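Local coordinates for protein galactose mutarotase related enzyme (Lactobacillus casei, PDB 3Q1N) that probably binds carbohydrate and acts as an isomerase of the aldose 1-epimerase (galactose mutarotase) type, at residues 48-54 and 70-76; 177-183 and 260-264. One frame throughout, in Å; residues are numbered along the deposited sequence.

How the contacts relate
Followed from the N terminus, the chain first meets itself in contact 1, where 70-76 returns to 48-54 and closes a short loop carrying the strands 60-63 and 66-69. Contact 2 opens only later and closes a far longer excursion, in which 76 residues, many of them in strands, separate 177-183 from 260-264. The two loops therefore follow one another in series, neither nested nor crossed. In space they adjoin, with centres about 14 Å apart and Ile-53 packing against Leu-260 and Pro-261. Strand 136-147 pairs antiparallel with both 48-49 and 251-258, so one sheet leads into both contacts, illustrating how loops distant in sequence converge beside a shared framework.

Contact 1 of 2, residues 48-54 and 70-76; sequences ILFPSIG and MSQHGFA. With NO3 (nitrate ion), chain C; NO3 (nitrate ion), chain D.
His-73 and Gly-54 grip the same nitrate oxygen from two directions. ND1 of His-73 donates to O1 of the chain C nitrate at 2.6 Å, the anion lying at the imidazole edge, and the backbone N of Gly-54 donates to that O1 at 2.8 Å. With CG beside its own backbone N (chi1 -41°), His-73 presents this edge to the anion, while CD2 of Leu-49 approaches its CB. Gln-72 lays its CG over the centre of one imidazole face, and its extended chain carries NE2 to O3 of the chain D nitrate. Both ions probably come from the crystallisation liquor, yet their position is consistent with the sugar pocket expected of an aldose epimerase.

Next to the anions, a type II turn from Ser-71 to Gly-74 fits against the loop. Its His-73 N bonds Gly-54 O at 3.0 Å from above the carbonyl plane, and a water donates to both Gly-54 O and Ser-71 O. Phe-50 O accepts two N-H groups, Phe-75 N at 2.9 Å and Ala-76 N at 3.1 Å. A beta carbon on Gly-74 would collide with this oxygen.

Next comes a CH-pi contact: CD of Pro-51, which follows a cis peptide, sits 3.5 Å from the centroid of the Phe-75 ring, 19° off its normal. The bent chain of Met-70, a selenomethionine here, brings CE to 4.1 Å from CG of Pro-51. Around these residues, strand 136-147 packs on Leu-49 and Phe-50, strand 109-118 backs Ile-48 and Ala-76, and helix 99-104 touches Phe-75.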
loop_
_atom_site.group_PDB
_atom_site.type_symbol
_atom_site.label_atom_id
_atom_site.label_comp_id
_atom_site.label_asym_id
_atom_site.label_seq_id
_atom_site.Cartn_x
_atom_site.Cartn_y
_atom_site.Cartn_z
ATOM N N ILE A 48 2.214 6.051 2.037
ATOM C CA ILE A 48 2.926 5.038 2.788
ATOM C C ILE A 48 2.208 4.824 4.108
ATOM O O ILE A 48 1.778 5.807 4.757
ATOM C CB ILE A 48 4.408 5.450 3.026
ATOM C CG1 ILE A 48 5.143 5.494 1.689
ATOM C CG2 ILE A 48 5.095 4.427 4.004
ATOM C CD1 ILE A 48 6.596 6.074 1.756
ATOM N N LEU A 49 2.078 3.561 4.503
ATOM C CA LEU A 49 1.348 3.131 5.712
ATOM C C LEU A 49 2.366 2.548 6.686
ATOM O O LEU A 49 2.889 1.469 6.469
ATOM C CB LEU A 49 0.285 2.091 5.343
ATOM C CG LEU A 49 -0.621 2.365 4.144
ATOM C CD1 LEU A 49 -1.537 1.149 3.915
ATOM C CD2 LEU A 49 -1.432 3.636 4.333
ATOM N N PHE A 50 2.676 3.287 7.747
ATOM C CA PHE A 50 3.634 2.805 8.760
ATOM C C PHE A 50 3.391 3.590 10.035
ATOM O O PHE A 50 3.149 4.762 9.962
ATOM C CB PHE A 50 5.085 3.060 8.312
ATOM C CG PHE A 50 6.135 2.771 9.374
ATOM C CD1 PHE A 50 6.685 1.490 9.485
ATOM C CD2 PHE A 50 6.590 3.775 10.247
ATOM C CE1 PHE A 50 7.652 1.193 10.423
ATOM C CE2 PHE A 50 7.591 3.486 11.196
ATOM C CZ PHE A 50 8.116 2.189 11.283
ATOM N N PRO A 51 3.467 2.929 11.203
ATOM C CA PRO A 51 3.732 1.528 11.513
ATOM C C PRO A 51 2.472 0.654 11.621
ATOM O O PRO A 51 2.544 -0.460 12.139
ATOM C CB PRO A 51 4.475 1.613 12.850
ATOM C CG PRO A 51 3.841 2.758 13.521
ATOM C CD PRO A 51 3.484 3.758 12.423
ATOM N N SER A 52 1.331 1.173 11.186
ATOM C CA SER A 52 0.074 0.421 11.160
ATOM C C SER A 52 -0.556 0.562 9.758
ATOM O O SER A 52 -0.402 1.601 9.116
ATOM C CB SER A 52 -0.853 1.009 12.215
ATOM O OG SER A 52 -1.997 0.231 12.432
ATOM N N ILE A 53 -1.258 -0.463 9.329
ATOM C CA ILE A 53 -2.074 -0.462 8.127
ATOM C C ILE A 53 -3.523 -0.438 8.555
ATOM O O ILE A 53 -3.951 -1.200 9.414
ATOM C CB ILE A 53 -1.742 -1.722 7.294
ATOM C CG1 ILE A 53 -0.332 -1.618 6.704
ATOM C CG2 ILE A 53 -2.806 -1.942 6.169
ATOM C CD1 ILE A 53 0.171 -3.019 6.160
ATOM N N GLY A 54 -4.316 0.450 7.971
ATOM C CA GLY A 54 -5.722 0.461 8.313
ATOM C C GLY A 54 -6.019 1.016 9.683
ATOM O O GLY A 54 -5.240 1.785 10.241
HETATM N N MSE A 70 -3.186 5.138 18.374
HETATM C CA MSE A 70 -2.670 4.962 17.014
HETATM C C MSE A 70 -3.685 5.467 16.017
HETATM O O MSE A 70 -4.877 5.137 16.079
HETATM C CB MSE A 70 -2.300 3.533 16.692
HETATM C CG MSE A 70 -1.729 3.288 15.278
HETATM SE SE MSE A 70 -0.151 4.346 14.875
HETATM C CE MSE A 70 0.949 3.695 16.345
ATOM N N SER A 71 -3.185 6.250 15.071
ATOM C CA SER A 71 -4.018 6.833 14.046
ATOM C C SER A 71 -4.271 5.804 12.945
ATOM O O SER A 71 -3.445 4.919 12.721
ATOM C CB SER A 71 -3.380 8.082 13.461
ATOM O OG SER A 71 -1.968 7.934 13.348
ATOM N N GLN A 72 -5.407 5.933 12.282
ATOM C CA GLN A 72 -5.687 5.128 11.097
ATOM C C GLN A 72 -4.611 5.411 10.028
ATOM O O GLN A 72 -4.185 6.532 9.874
ATOM C CB GLN A 72 -7.104 5.489 10.583
ATOM C CG GLN A 72 -7.537 4.740 9.338
ATOM C CD GLN A 72 -8.972 5.107 8.918
ATOM O OE1 GLN A 72 -9.596 6.013 9.513
ATOM N NE2 GLN A 72 -9.500 4.385 7.925
ATOM N N HIS A 73 -4.191 4.379 9.306
ATOM C CA HIS A 73 -3.168 4.413 8.279
ATOM C C HIS A 73 -1.749 4.701 8.853
ATOM O O HIS A 73 -0.830 4.996 8.089
ATOM C CB HIS A 73 -3.462 5.477 7.172
ATOM C CG HIS A 73 -4.888 5.564 6.725
ATOM N ND1 HIS A 73 -5.490 4.593 5.953
ATOM C CD2 HIS A 73 -5.812 6.549 6.886
ATOM C CE1 HIS A 73 -6.741 4.954 5.697
ATOM N NE2 HIS A 73 -6.962 6.147 6.240
ATOM N N GLY A 74 -1.574 4.640 10.168
ATOM C CA GLY A 74 -0.268 4.918 10.757
ATOM C C GLY A 74 0.002 6.423 10.790
ATOM O O GLY A 74 -0.932 7.232 10.896
ATOM N N PHE A 75 1.273 6.787 10.795
ATOM C CA PHE A 75 1.659 8.183 10.869
ATOM C C PHE A 75 2.830 8.641 9.991
ATOM O O PHE A 75 3.084 9.842 9.899
ATOM C CB PHE A 75 1.931 8.591 12.327
ATOM C CG PHE A 75 2.971 7.783 13.002
ATOM C CD1 PHE A 75 4.276 7.851 12.603
ATOM C CD2 PHE A 75 2.651 6.951 14.093
ATOM C CE1 PHE A 75 5.234 7.098 13.214
ATOM C CE2 PHE A 75 3.634 6.212 14.732
ATOM C CZ PHE A 75 4.936 6.285 14.277
ATOM N N ALA A 76 3.490 7.728 9.290
ATOM C CA ALA A 76 4.616 8.116 8.404
ATOM C C ALA A 76 4.112 9.104 7.324
ATOM O O ALA A 76 4.834 9.986 6.889
ATOM C CB ALA A 76 5.270 6.885 7.764
HETATM N N NO3 C . -5.004 1.701 4.882
HETATM O O1 NO3 C . -4.279 2.293 5.903
HETATM O O2 NO3 C . -5.011 0.347 4.643
HETATM O O3 NO3 C . -5.815 2.477 4.099
HETATM N N NO3 D . -8.640 1.637 6.053
HETATM O O1 NO3 D . -8.566 0.308 5.746
HETATM O O2 NO3 D . -9.186 2.531 5.156
HETATM O O3 NO3 D . -8.158 2.070 7.254
HETATM O O HOH W 1 1.540 6.176 7.374
HETATM O O HOH W 2 -4.000 2.096 12.733
#

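Contact 2 of 2, residues 177-183 and 260-264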
loop_
_atom_site.group_PDB
_atom_site.type_symbol
_atom_site.label_atom_id
_atom_site.label_comp_id
_atom_site.label_asym_id
_atom_site.label_seq_id
_atom_site.Cartn_x
_atom_site.Cartn_y
_atom_site.Cartn_z
ATOM N N PRO A 177 -16.293 -5.028 11.342
ATOM C CA PRO A 177 -16.957 -4.005 10.545
ATOM C C PRO A 177 -15.950 -3.323 9.645
ATOM O O PRO A 177 -14.817 -3.111 10.059
ATOM C CB PRO A 177 -17.395 -2.977 11.593
ATOM C CG PRO A 177 -16.392 -3.094 12.630
ATOM C CD PRO A 177 -15.870 -4.489 12.632
ATOM N N VAL A 178 -16.340 -3.022 8.414
ATOM C CA VAL A 178 -15.415 -2.400 7.485
ATOM C C VAL A 178 -14.832 -1.130 8.139
ATOM O O VAL A 178 -15.569 -0.370 8.791
ATOM C CB VAL A 178 -16.096 -2.129 6.105
ATOM C CG1 VAL A 178 -17.293 -1.167 6.242
ATOM C CG2 VAL A 178 -15.089 -1.628 5.098
ATOM N N PRO A 179 -13.498 -0.917 8.008
ATOM C CA PRO A 179 -12.444 -1.674 7.307
ATOM C C PRO A 179 -11.599 -2.614 8.205
ATOM O O PRO A 179 -10.472 -2.943 7.875
ATOM C CB PRO A 179 -11.556 -0.545 6.752
ATOM C CG PRO A 179 -11.600 0.499 7.900
ATOM C CD PRO A 179 -12.938 0.304 8.609
ATOM N N PHE A 180 -12.138 -3.033 9.337
ATOM C CA PHE A 180 -11.469 -4.012 10.202
ATOM C C PHE A 180 -11.675 -5.426 9.654
ATOM O O PHE A 180 -12.637 -5.701 8.980
ATOM C CB PHE A 180 -12.014 -4.003 11.629
ATOM C CG PHE A 180 -11.786 -2.703 12.389
ATOM C CD1 PHE A 180 -12.697 -1.677 12.361
ATOM C CD2 PHE A 180 -10.641 -2.543 13.139
ATOM C CE1 PHE A 180 -12.465 -0.508 13.082
ATOM C CE2 PHE A 180 -10.412 -1.408 13.890
ATOM C CZ PHE A 180 -11.323 -0.372 13.853
ATOM N N ARG A 181 -10.784 -6.323 10.030
ATOM C CA ARG A 181 -10.951 -7.764 9.783
ATOM C C ARG A 181 -11.852 -8.460 10.809
ATOM O O ARG A 181 -11.873 -8.081 11.985
ATOM C CB ARG A 181 -9.578 -8.442 9.765
ATOM C CG ARG A 181 -8.634 -7.901 8.679
ATOM C CD ARG A 181 -7.370 -8.721 8.527
ATOM N NE ARG A 181 -6.648 -8.826 9.787
ATOM C CZ ARG A 181 -6.595 -9.871 10.584
ATOM N NH1 ARG A 181 -7.330 -10.970 10.357
ATOM N NH2 ARG A 181 -5.860 -9.785 11.681
ATOM N N ASN A 182 -12.531 -9.508 10.351
ATOM C CA ASN A 182 -13.334 -10.346 11.226
ATOM C C ASN A 182 -12.602 -11.580 11.752
ATOM O O ASN A 182 -13.174 -12.269 12.577
ATOM C CB ASN A 182 -14.650 -10.763 10.532
ATOM C CG ASN A 182 -14.459 -11.747 9.387
ATOM O OD1 ASN A 182 -13.380 -12.223 9.124
ATOM N ND2 ASN A 182 -15.568 -12.095 8.709
ATOM N N GLY A 183 -11.386 -11.854 11.257
ATOM C CA GLY A 183 -10.595 -13.023 11.646
ATOM C C GLY A 183 -10.614 -14.265 10.751
ATOM O O GLY A 183 -9.900 -15.243 11.068
ATOM N N LEU A 260 -1.487 -6.102 8.355
ATOM C CA LEU A 260 -2.942 -6.210 8.180
ATOM C C LEU A 260 -3.653 -5.273 9.123
ATOM O O LEU A 260 -3.173 -5.005 10.238
ATOM C CB LEU A 260 -3.390 -7.625 8.511
ATOM C CG LEU A 260 -2.960 -8.789 7.594
ATOM C CD1 LEU A 260 -3.268 -10.116 8.204
ATOM C CD2 LEU A 260 -3.615 -8.589 6.239
ATOM N N PRO A 261 -4.835 -4.771 8.708
ATOM C CA PRO A 261 -5.661 -4.046 9.674
ATOM C C PRO A 261 -5.977 -4.913 10.881
ATOM O O PRO A 261 -5.942 -6.135 10.807
ATOM C CB PRO A 261 -6.965 -3.792 8.893
ATOM C CG PRO A 261 -6.561 -3.962 7.412
ATOM C CD PRO A 261 -5.505 -4.973 7.410
ATOM N N ASP A 262 -6.349 -4.300 12.002
ATOM C CA ASP A 262 -6.700 -5.056 13.157
ATOM C C ASP A 262 -7.910 -5.972 12.914
ATOM O O ASP A 262 -8.836 -5.663 12.151
ATOM C CB ASP A 262 -7.082 -4.123 14.302
ATOM C CG ASP A 262 -5.963 -3.876 15.317
ATOM O OD1 ASP A 262 -5.026 -4.715 15.464
ATOM O OD2 ASP A 262 -6.067 -2.847 16.019
ATOM N N GLN A 263 -7.879 -7.103 13.611
ATOM C CA GLN A 263 -9.068 -7.936 13.800
ATOM C C GLN A 263 -9.934 -7.274 14.869
ATOM O O GLN A 263 -9.452 -6.946 15.933
ATOM C CB GLN A 263 -8.686 -9.350 14.243
ATOM C CG GLN A 263 -9.929 -10.177 14.532
ATOM C CD GLN A 263 -9.697 -11.670 14.687
ATOM O OE1 GLN A 263 -8.599 -12.199 14.402
ATOM N NE2 GLN A 263 -10.732 -12.372 15.162
ATOM N N ALA A 264 -11.223 -7.092 14.566
ATOM C CA ALA A 264 -12.178 -6.407 15.459
ATOM C C ALA A 264 -12.189 -6.999 16.868
ATOM O O ALA A 264 -12.103 -8.200 17.071
ATOM C CB ALA A 264 -13.591 -6.490 14.876
HETATM O O HOH W 3 -3.918 -7.686 12.253
HETATM O O HOH W 4 -5.963 -11.801 13.719
#
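Arg-181 meets the 260-264 loop with both backbone and side chain, making a single beta bridge of the parallel type in the beta-sandwich fold of the galactose mutarotase family. Its O accepts Ala-264 N at 2.8 Å, almost straight (170° at the hydrogen), and its N donates to Asp-262 O at 3.0 Å. A third bond runs from NE to Pro-261 O at 3.0 Å, the oxygen tilted somewhat from the guanidinium plane; a bend at chi3 (-56°) turns the group back toward it. CD1 of Leu-260 covers one guanidinium face and CB of Gln-263 the other, a sandwich that limits its turning. Two waters lie at its edge, both accepting from NH2; one of them donates to OE1 of Gln-263. A leucine in place of Arg-181 would probably leave Pro-261 O without its NE partner and both waters without their donor.

Farther out, the ring of Phe-180 lies alongside the Asp-262 carboxylate, nearly coplanar with it. That carboxylate has its own partner, OD2 accepting from the backbone N of Asn-57. Pro-177 and Ala-264 finish the packing, CD of the proline resting 3.8 Å from CB of the alanine.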